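PDB 3VB8: engineered protein from Artificial gene, which has no established function of its own but probably served in the computational design of a protein-based enzyme inhibitor. Local coordinates for residues Trp36-Leu50 against Met122-Ser135. Sequence-based numbering, arbitrary orientation.
Sequences WFVKPFEHSRRYGLL and MRPEFEKTAWVEES
His43 turns an edge toward one face of the Trp131 indole in a T-shaped stack, the ring centroids 4.4 Å apart and the planes at 74°. Its CG sits between the backbone N and the carbonyl carbon (chi1 56°), which swings the imidazole over the six-membered ring, off centre toward the rim. Pro40 CB and Lys39 NZ approach the same indole obliquely. The Arg45 guanidinium has Lys128 CG over one face; the two side chains run alongside each other and point the same way, their charged ends 5.1 Å apart from Arg45 NH2 to Lys128 NZ. Ser135 CB comes in obliquely on the Trp36 indole. Met122 makes a Met-aromatic contact with Phe37: its terminal CE touches near Phe37 CD2, and SD lies oblique to the ring. Between the two aromatic groups, Val132 packs its CB against Pro40 CD; beyond His43, at the hairpin end, Thr129 sets CG2 against Arg45 CG at 3.8 Å. Lys39, bent at chi2 (98°), donates from NZ to Val132 O (2.9 Å), nearly in line with the carbonyl; Glu134 OE1, 4.1 Å from that NZ, is too far for a salt bridge, though the opposite charges probably still favour each other. With an alanine here, Val132 O would probably lose this donor and Glu134 its nearby positive charge. Gly48 N and Leu49 N both donate to Ser44 O, a G1 beta bulge at the hairpin joining strand 42-44 to strand 49-54. Segment 122-135 follows helix 114-122 as an irregular loop against 36-50. Phe37 meets Phe30 of strand 23-31 edge-to-face and packs on Val115 of helix 114-122, while Leu50 packs on Val15 and Ser17 of strand 11-19.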
loop_
_atom_site.group_PDB
_atom_site.type_symbol
_atom_site.label_atom_id
_atom_site.label_comp_id
_atom_site.label_asym_id
_atom_site.label_seq_id
_atom_site.Cartn_x
_atom_site.Cartn_y
_atom_site.Cartn_z
ATOM N N TRP A 36 -17.271 -3.576 -17.061
ATOM C CA TRP A 36 -16.294 -4.656 -16.954
ATOM C C TRP A 36 -14.978 -4.023 -16.529
ATOM O O TRP A 36 -14.756 -2.827 -16.730
ATOM C CB TRP A 36 -16.125 -5.407 -18.285
ATOM C CG TRP A 36 -15.045 -6.439 -18.251
ATOM C CD1 TRP A 36 -13.795 -6.341 -18.803
ATOM C CD2 TRP A 36 -15.090 -7.711 -17.592
ATOM N NE1 TRP A 36 -13.055 -7.475 -18.525
ATOM C CE2 TRP A 36 -13.828 -8.332 -17.780
ATOM C CE3 TRP A 36 -16.068 -8.388 -16.856
ATOM C CZ2 TRP A 36 -13.535 -9.605 -17.255
ATOM C CZ3 TRP A 36 -15.774 -9.642 -16.338
ATOM C CH2 TRP A 36 -14.519 -10.237 -16.537
ATOM N N PHE A 37 -14.111 -4.839 -15.943
ATOM C CA PHE A 37 -12.797 -4.391 -15.470
ATOM C C PHE A 37 -12.007 -3.603 -16.514
ATOM O O PHE A 37 -11.930 -4.005 -17.678
ATOM C CB PHE A 37 -11.971 -5.607 -14.977
ATOM C CG PHE A 37 -12.621 -6.345 -13.820
ATOM C CD1 PHE A 37 -12.676 -5.772 -12.539
ATOM C CD2 PHE A 37 -13.295 -7.539 -14.032
ATOM C CE1 PHE A 37 -13.407 -6.377 -11.498
ATOM C CE2 PHE A 37 -14.021 -8.140 -12.998
ATOM C CZ PHE A 37 -14.076 -7.556 -11.735
ATOM N N VAL A 38 -11.412 -2.495 -16.077
ATOM C CA VAL A 38 -10.609 -1.642 -16.940
ATOM C C VAL A 38 -9.322 -2.367 -17.213
ATOM O O VAL A 38 -8.873 -3.138 -16.370
ATOM C CB VAL A 38 -10.314 -0.325 -16.248
ATOM C CG1 VAL A 38 -9.286 0.444 -17.021
ATOM C CG2 VAL A 38 -11.584 0.470 -16.157
ATOM N N LYS A 39 -8.737 -2.138 -18.384
ATOM C CA LYS A 39 -7.499 -2.809 -18.739
ATOM C C LYS A 39 -6.312 -1.930 -18.400
ATOM O O LYS A 39 -6.291 -0.771 -18.762
ATOM C CB LYS A 39 -7.480 -3.139 -20.237
ATOM C CG LYS A 39 -6.183 -3.770 -20.688
ATOM C CD LYS A 39 -6.276 -5.291 -20.771
ATOM C CE LYS A 39 -5.019 -5.894 -21.418
ATOM N NZ LYS A 39 -5.088 -7.382 -21.574
ATOM N N PRO A 40 -5.307 -2.465 -17.702
ATOM C CA PRO A 40 -4.098 -1.710 -17.325
ATOM C C PRO A 40 -3.258 -1.434 -18.548
ATOM O O PRO A 40 -3.241 -2.262 -19.421
ATOM C CB PRO A 40 -3.388 -2.658 -16.371
ATOM C CG PRO A 40 -4.531 -3.489 -15.809
ATOM C CD PRO A 40 -5.340 -3.771 -17.037
ATOM N N PHE A 41 -2.570 -0.303 -18.630
ATOM C CA PHE A 41 -1.765 -0.026 -19.806
ATOM C C PHE A 41 -0.355 -0.454 -19.453
ATOM O O PHE A 41 0.504 -0.599 -20.308
ATOM C CB PHE A 41 -1.818 1.466 -20.146
ATOM C CG PHE A 41 -0.921 2.322 -19.280
ATOM C CD1 PHE A 41 0.397 2.585 -19.668
ATOM C CD2 PHE A 41 -1.387 2.868 -18.077
ATOM C CE1 PHE A 41 1.241 3.381 -18.877
ATOM C CE2 PHE A 41 -0.550 3.669 -17.272
ATOM C CZ PHE A 41 0.765 3.925 -17.674
ATOM N N GLU A 42 -0.121 -0.656 -18.170
ATOM C CA GLU A 42 1.196 -1.062 -17.723
ATOM C C GLU A 42 1.088 -1.796 -16.399
ATOM O O GLU A 42 0.169 -1.541 -15.627
ATOM C CB GLU A 42 2.099 0.177 -17.573
ATOM C CG GLU A 42 3.365 -0.044 -16.734
ATOM C CD GLU A 42 4.224 1.223 -16.583
ATOM O OE1 GLU A 42 3.641 2.321 -16.405
ATOM O OE2 GLU A 42 5.479 1.125 -16.633
ATOM N N HIS A 43 2.007 -2.719 -16.145
ATOM C CA HIS A 43 2.025 -3.448 -14.880
ATOM C C HIS A 43 3.477 -3.682 -14.469
ATOM O O HIS A 43 4.319 -3.991 -15.317
ATOM C CB HIS A 43 1.324 -4.777 -15.037
ATOM C CG HIS A 43 1.904 -5.626 -16.121
ATOM N ND1 HIS A 43 1.310 -5.746 -17.354
ATOM C CD2 HIS A 43 3.004 -6.410 -16.147
ATOM C CE1 HIS A 43 2.017 -6.578 -18.102
ATOM N NE2 HIS A 43 3.050 -6.994 -17.393
ATOM N N SER A 44 3.778 -3.550 -13.182
ATOM C CA SER A 44 5.152 -3.727 -12.729
ATOM C C SER A 44 5.309 -4.733 -11.608
ATOM O O SER A 44 4.935 -4.490 -10.470
ATOM C CB SER A 44 5.732 -2.369 -12.297
ATOM O OG SER A 44 7.043 -2.452 -11.762
ATOM N N ARG A 45 5.896 -5.867 -11.933
ATOM C CA ARG A 45 6.108 -6.889 -10.940
ATOM C C ARG A 45 7.232 -6.421 -10.034
ATOM O O ARG A 45 7.296 -6.761 -8.855
ATOM C CB ARG A 45 6.486 -8.193 -11.639
ATOM C CG ARG A 45 5.307 -8.967 -12.226
ATOM C CD ARG A 45 5.728 -10.188 -13.038
ATOM N NE ARG A 45 4.564 -10.889 -13.572
ATOM C CZ ARG A 45 4.645 -11.904 -14.421
ATOM N NH1 ARG A 45 5.836 -12.321 -14.817
ATOM N NH2 ARG A 45 3.550 -12.493 -14.882
ATOM N N ARG A 46 8.114 -5.615 -10.602
ATOM C CA ARG A 46 9.245 -5.111 -9.859
ATOM C C ARG A 46 8.756 -4.275 -8.690
ATOM O O ARG A 46 9.499 -4.028 -7.743
ATOM C CB ARG A 46 10.138 -4.280 -10.792
ATOM C CG ARG A 46 11.542 -3.947 -10.294
ATOM C CD ARG A 46 11.583 -2.732 -9.377
ATOM N NE ARG A 46 12.944 -2.372 -8.955
ATOM C CZ ARG A 46 13.864 -1.765 -9.717
ATOM N NH1 ARG A 46 13.601 -1.426 -10.972
ATOM N NH2 ARG A 46 15.060 -1.476 -9.216
ATOM N N TYR A 47 7.503 -3.835 -8.758
ATOM C CA TYR A 47 6.946 -3.016 -7.686
ATOM C C TYR A 47 5.585 -3.458 -7.138
ATOM O O TYR A 47 5.167 -3.014 -6.072
ATOM C CB TYR A 47 6.866 -1.553 -8.129
ATOM C CG TYR A 47 8.202 -0.854 -8.131
ATOM C CD1 TYR A 47 8.931 -0.710 -6.947
ATOM C CD2 TYR A 47 8.748 -0.350 -9.312
ATOM C CE1 TYR A 47 10.169 -0.085 -6.939
ATOM C CE2 TYR A 47 9.989 0.280 -9.317
ATOM C CZ TYR A 47 10.694 0.409 -8.128
ATOM O OH TYR A 47 11.918 1.039 -8.136
ATOM N N GLY A 48 4.883 -4.319 -7.862
ATOM C CA GLY A 48 3.595 -4.777 -7.375
ATOM C C GLY A 48 2.486 -3.785 -7.652
ATOM O O GLY A 48 1.505 -3.716 -6.914
ATOM N N LEU A 49 2.631 -3.033 -8.735
ATOM C CA LEU A 49 1.639 -2.043 -9.110
ATOM C C LEU A 49 0.989 -2.269 -10.484
ATOM O O LEU A 49 1.530 -2.964 -11.330
ATOM C CB LEU A 49 2.291 -0.666 -9.111
ATOM C CG LEU A 49 3.135 -0.212 -7.930
ATOM C CD1 LEU A 49 3.879 1.051 -8.365
ATOM C CD2 LEU A 49 2.246 0.043 -6.706
ATOM N N LEU A 50 -0.168 -1.659 -10.703
ATOM C CA LEU A 50 -0.864 -1.738 -11.982
ATOM C C LEU A 50 -1.217 -0.283 -12.230
ATOM O O LEU A 50 -1.708 0.377 -11.314
ATOM C CB LEU A 50 -2.120 -2.600 -11.857
ATOM C CG LEU A 50 -1.914 -4.092 -11.620
ATOM C CD1 LEU A 50 -3.243 -4.765 -11.567
ATOM C CD2 LEU A 50 -1.071 -4.673 -12.718
ATOM N N MET A 122 -8.919 -13.385 -11.042
ATOM C CA MET A 122 -7.801 -12.625 -11.580
ATOM C C MET A 122 -6.706 -12.286 -10.569
ATOM O O MET A 122 -5.616 -11.841 -10.945
ATOM C CB MET A 122 -8.314 -11.346 -12.221
ATOM C CG MET A 122 -8.903 -11.573 -13.605
ATOM S SD MET A 122 -9.582 -10.098 -14.384
ATOM C CE MET A 122 -11.223 -10.072 -13.636
ATOM N N ARG A 123 -7.005 -12.485 -9.289
ATOM C CA ARG A 123 -6.060 -12.213 -8.204
ATOM C C ARG A 123 -4.634 -12.562 -8.590
ATOM O O ARG A 123 -4.395 -13.619 -9.149
ATOM C CB ARG A 123 -6.464 -13.007 -6.977
ATOM C CG ARG A 123 -5.386 -13.124 -5.937
ATOM C CD ARG A 123 -5.015 -14.587 -5.784
ATOM N NE ARG A 123 -6.201 -15.449 -5.789
ATOM C CZ ARG A 123 -6.248 -16.667 -5.253
ATOM N NH1 ARG A 123 -5.174 -17.176 -4.654
ATOM N NH2 ARG A 123 -7.360 -17.387 -5.339
ATOM N N PRO A 124 -3.666 -11.690 -8.264
ATOM C CA PRO A 124 -2.258 -11.928 -8.602
ATOM C C PRO A 124 -1.693 -13.257 -8.044
ATOM O O PRO A 124 -1.863 -13.594 -6.859
ATOM C CB PRO A 124 -1.569 -10.698 -8.025
ATOM C CG PRO A 124 -2.403 -10.403 -6.845
ATOM C CD PRO A 124 -3.786 -10.503 -7.401
ATOM N N GLU A 125 -1.030 -14.013 -8.916
ATOM C CA GLU A 125 -0.434 -15.289 -8.535
ATOM C C GLU A 125 0.847 -14.932 -7.814
ATOM O O GLU A 125 1.251 -13.777 -7.844
ATOM C CB GLU A 125 -0.153 -16.136 -9.785
ATOM C CG GLU A 125 -1.380 -16.775 -10.425
ATOM C CD GLU A 125 -1.100 -17.299 -11.824
ATOM O OE1 GLU A 125 -0.099 -18.033 -12.001
ATOM O OE2 GLU A 125 -1.886 -16.981 -12.743
ATOM N N PHE A 126 1.474 -15.896 -7.154
ATOM C CA PHE A 126 2.701 -15.610 -6.423
ATOM C C PHE A 126 3.745 -14.843 -7.239
ATOM O O PHE A 126 3.922 -15.099 -8.435
ATOM C CB PHE A 126 3.319 -16.911 -5.910
ATOM C CG PHE A 126 4.584 -16.712 -5.135
ATOM C CD1 PHE A 126 4.596 -15.936 -3.972
ATOM C CD2 PHE A 126 5.775 -17.263 -5.586
ATOM C CE1 PHE A 126 5.785 -15.710 -3.275
ATOM C CE2 PHE A 126 6.961 -17.047 -4.902
ATOM C CZ PHE A 126 6.971 -16.269 -3.746
ATOM N N GLU A 127 4.430 -13.912 -6.568
ATOM C CA GLU A 127 5.484 -13.096 -7.169
ATOM C C GLU A 127 5.100 -12.662 -8.555
ATOM O O GLU A 127 5.934 -12.620 -9.459
ATOM C CB GLU A 127 6.806 -13.879 -7.212
ATOM C CG GLU A 127 7.719 -13.600 -6.029
ATOM C CD GLU A 127 8.925 -14.531 -5.963
ATOM O OE1 GLU A 127 9.332 -15.082 -7.009
ATOM O OE2 GLU A 127 9.475 -14.702 -4.858
ATOM N N LYS A 128 3.824 -12.332 -8.710
ATOM C CA LYS A 128 3.282 -11.914 -10.000
ATOM C C LYS A 128 2.282 -10.800 -9.755
ATOM O O LYS A 128 1.987 -10.494 -8.606
ATOM C CB LYS A 128 2.565 -13.109 -10.642
ATOM C CG LYS A 128 2.686 -13.228 -12.153
ATOM C CD LYS A 128 2.497 -14.693 -12.564
ATOM C CE LYS A 128 3.653 -15.572 -12.068
ATOM N NZ LYS A 128 3.507 -17.003 -12.460
ATOM N N THR A 129 1.775 -10.195 -10.827
ATOM C CA THR A 129 0.756 -9.152 -10.707
ATOM C C THR A 129 -0.490 -9.721 -11.348
ATOM O O THR A 129 -0.434 -10.749 -12.023
ATOM C CB THR A 129 1.102 -7.808 -11.443
ATOM O OG1 THR A 129 1.296 -8.055 -12.835
ATOM C CG2 THR A 129 2.324 -7.141 -10.850
ATOM N N ALA A 130 -1.609 -9.051 -11.137
ATOM C CA ALA A 130 -2.850 -9.521 -11.703
ATOM C C ALA A 130 -2.867 -9.131 -13.182
ATOM O O ALA A 130 -2.092 -8.273 -13.584
ATOM C CB ALA A 130 -4.049 -8.896 -10.930
ATOM N N TRP A 131 -3.711 -9.776 -13.989
ATOM C CA TRP A 131 -3.792 -9.425 -15.400
ATOM C C TRP A 131 -5.201 -9.364 -15.938
ATOM O O TRP A 131 -5.848 -10.391 -16.136
ATOM C CB TRP A 131 -2.992 -10.383 -16.281
ATOM C CG TRP A 131 -2.690 -9.752 -17.591
ATOM C CD1 TRP A 131 -2.696 -10.347 -18.828
ATOM C CD2 TRP A 131 -2.293 -8.389 -17.802
ATOM N NE1 TRP A 131 -2.322 -9.433 -19.798
ATOM C CE2 TRP A 131 -2.068 -8.225 -19.193
ATOM C CE3 TRP A 131 -2.105 -7.286 -16.951
ATOM C CZ2 TRP A 131 -1.658 -7.000 -19.738
ATOM C CZ3 TRP A 131 -1.703 -6.078 -17.495
ATOM C CH2 TRP A 131 -1.483 -5.943 -18.871
ATOM N N VAL A 132 -5.654 -8.149 -16.209
ATOM C CA VAL A 132 -6.985 -7.962 -16.731
ATOM C C VAL A 132 -6.981 -8.576 -18.106
ATOM O O VAL A 132 -6.283 -8.098 -18.983
ATOM C CB VAL A 132 -7.342 -6.463 -16.831
ATOM C CG1 VAL A 132 -8.452 -6.251 -17.810
ATOM C CG2 VAL A 132 -7.787 -5.940 -15.485
ATOM N N GLU A 133 -7.731 -9.650 -18.278
ATOM C CA GLU A 133 -7.808 -10.309 -19.561
ATOM C C GLU A 133 -8.865 -9.603 -20.377
ATOM O O GLU A 133 -9.993 -9.447 -19.908
ATOM C CB GLU A 133 -8.187 -11.778 -19.359
ATOM C CG GLU A 133 -7.072 -12.611 -18.725
ATOM C CD GLU A 133 -7.496 -14.037 -18.412
ATOM O OE1 GLU A 133 -8.034 -14.702 -19.321
ATOM O OE2 GLU A 133 -7.279 -14.492 -17.264
ATOM N N GLU A 134 -8.496 -9.166 -21.584
ATOM C CA GLU A 134 -9.446 -8.492 -22.468
ATOM C C GLU A 134 -10.545 -9.504 -22.571
ATOM O O GLU A 134 -10.481 -10.397 -23.404
ATOM C CB GLU A 134 -8.825 -8.245 -23.846
ATOM C CG GLU A 134 -9.443 -7.113 -24.676
ATOM C CD GLU A 134 -9.261 -5.745 -24.021
ATOM O OE1 GLU A 134 -8.156 -5.464 -23.510
ATOM O OE2 GLU A 134 -10.220 -4.947 -24.006
ATOM N N SER A 135 -11.530 -9.395 -21.691
ATOM C CA SER A 135 -12.601 -10.373 -21.687
ATOM C C SER A 135 -13.932 -10.019 -22.374
ATOM O O SER A 135 -14.136 -8.937 -22.937
ATOM C CB SER A 135 -12.877 -10.806 -20.252
ATOM O OG SER A 135 -11.733 -11.427 -19.712
#